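Local coordinates for porin B (Pseudomonas putida, PDB 4GEY), which probably lets glucose and related sugars diffuse across the outer membrane as a carbohydrate-selective beta-barrel channel, at residues L367-S372 against G381-Q386. The protein carries 2 engineered substitutions. Residues are numbered along the deposited sequence; the frame is centred on the assembly and turned at random.
Sequences LLNAQS and GFVPLQ
The carboxamide of N369 pairs with the backbone of V383 through both of its polar atoms. V383 N donates to N369 OD1 over 2.9 Å, arriving in the carbonyl plane on a lone pair, in a nearly straight bond. The return bond runs from N369 ND2 to V383 O at 3.2 Å and leaves close to the amide plane, though the donor is tilted well off the carbonyl plane of V383, by 32°. Two bonds to one residue fix the rotation of the amide and hold it flat over the F382 ring. The two planes lie only 14° apart, stacked, with N369 ND2 riding 3.0 Å above the ring plane toward its rim. F382 reaches there because its CG stands anti to the backbone N (chi1 179°). Beside the polar pairing, L368 CD2 rests loosely against V383 CG1 at 4.5 Å. In this OprB-family barrel, the contact ties helix 359-372 to the loop that leads from it into strand 388-399. With an alanine here in place of the asparagine, V383 N and O would probably both lose their side-chain partner, and the F382 ring would lose the amide stacked on one face. Further out, a water donates to N369 OD1 and to G381 O and accepts from S372 OG, so OD1 takes two hydrogen bonds. S372 OG also bonds to I374 N, while the L385 side chain touches K362, A365 and E366 of helix 359-372.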
# COMPACT_ATOMS: atom_id res chain seq x y z
N LEU A 367 -5.43 -12.57 -29.00
CA LEU A 367 -6.44 -13.50 -29.47
C LEU A 367 -7.82 -12.86 -29.62
O LEU A 367 -8.48 -13.05 -30.65
CB LEU A 367 -6.53 -14.67 -28.51
CG LEU A 367 -6.20 -16.04 -29.09
CD1 LEU A 367 -5.08 -15.92 -30.12
CD2 LEU A 367 -5.80 -16.96 -27.94
N LEU A 368 -8.25 -12.13 -28.59
CA LEU A 368 -9.52 -11.40 -28.62
C LEU A 368 -9.60 -10.49 -29.85
O LEU A 368 -10.61 -10.49 -30.57
CB LEU A 368 -9.66 -10.54 -27.36
CG LEU A 368 -10.54 -10.96 -26.17
CD1 LEU A 368 -10.92 -12.41 -26.23
CD2 LEU A 368 -9.84 -10.64 -24.85
N ASN A 369 -8.53 -9.74 -30.09
CA ASN A 369 -8.51 -8.79 -31.20
C ASN A 369 -8.54 -9.52 -32.54
O ASN A 369 -9.18 -9.07 -33.49
CB ASN A 369 -7.28 -7.90 -31.13
CG ASN A 369 -7.30 -6.97 -29.92
OD1 ASN A 369 -8.36 -6.56 -29.45
ND2 ASN A 369 -6.11 -6.63 -29.42
N ALA A 370 -7.85 -10.65 -32.58
CA ALA A 370 -7.80 -11.50 -33.76
C ALA A 370 -9.18 -12.05 -34.09
O ALA A 370 -9.58 -12.14 -35.25
CB ALA A 370 -6.83 -12.62 -33.53
N GLN A 371 -9.92 -12.42 -33.05
CA GLN A 371 -11.22 -13.03 -33.25
C GLN A 371 -12.33 -12.02 -33.45
O GLN A 371 -13.33 -12.32 -34.08
CB GLN A 371 -11.53 -13.99 -32.11
CG GLN A 371 -10.46 -15.07 -31.92
CD GLN A 371 -10.16 -15.87 -33.20
OE1 GLN A 371 -9.05 -15.82 -33.74
NE2 GLN A 371 -11.13 -16.63 -33.67
N SER A 372 -12.16 -10.80 -32.93
CA SER A 372 -13.16 -9.77 -33.20
C SER A 372 -12.90 -9.09 -34.53
O SER A 372 -13.75 -8.37 -35.05
CB SER A 372 -13.20 -8.72 -32.10
OG SER A 372 -12.03 -7.93 -32.12
N GLY A 381 -13.63 -1.09 -29.38
CA GLY A 381 -13.72 -2.52 -29.21
C GLY A 381 -12.37 -3.23 -29.18
O GLY A 381 -12.32 -4.43 -28.92
N PHE A 382 -11.30 -2.50 -29.45
CA PHE A 382 -9.98 -3.09 -29.44
C PHE A 382 -9.59 -3.22 -27.98
O PHE A 382 -9.92 -2.36 -27.17
CB PHE A 382 -8.97 -2.23 -30.21
CG PHE A 382 -7.56 -2.77 -30.22
CD1 PHE A 382 -7.14 -3.68 -31.21
CD2 PHE A 382 -6.63 -2.35 -29.27
CE1 PHE A 382 -5.82 -4.17 -31.23
CE2 PHE A 382 -5.31 -2.84 -29.28
CZ PHE A 382 -4.91 -3.75 -30.26
N VAL A 383 -8.88 -4.30 -27.66
CA VAL A 383 -8.47 -4.59 -26.29
C VAL A 383 -6.97 -4.42 -26.12
O VAL A 383 -6.19 -5.24 -26.59
CB VAL A 383 -8.91 -6.01 -25.91
CG1 VAL A 383 -8.37 -6.42 -24.52
CG2 VAL A 383 -10.42 -6.10 -25.98
N PRO A 384 -6.55 -3.34 -25.45
CA PRO A 384 -5.14 -2.95 -25.33
C PRO A 384 -4.23 -4.06 -24.84
O PRO A 384 -4.63 -4.85 -23.99
CB PRO A 384 -5.18 -1.81 -24.31
CG PRO A 384 -6.52 -1.16 -24.58
CD PRO A 384 -7.46 -2.32 -24.88
N LEU A 385 -3.03 -4.11 -25.41
CA LEU A 385 -2.02 -5.10 -25.05
C LEU A 385 -1.25 -4.57 -23.86
O LEU A 385 -0.53 -3.57 -23.96
CB LEU A 385 -1.08 -5.36 -26.23
CG LEU A 385 -1.66 -5.92 -27.55
CD1 LEU A 385 -0.55 -6.52 -28.38
CD2 LEU A 385 -2.75 -6.96 -27.31
N GLN A 386 -1.41 -5.23 -22.72
CA GLN A 386 -0.76 -4.78 -21.50
C GLN A 386 0.59 -5.44 -21.30
O GLN A 386 0.68 -6.66 -21.22
CB GLN A 386 -1.66 -5.01 -20.31
CG GLN A 386 -2.89 -4.16 -20.34
CD GLN A 386 -3.73 -4.34 -19.10
OE1 GLN A 386 -4.37 -5.37 -18.92
NE2 GLN A 386 -3.73 -3.32 -18.25
O HOH W 1 -11.04 -6.92 -29.85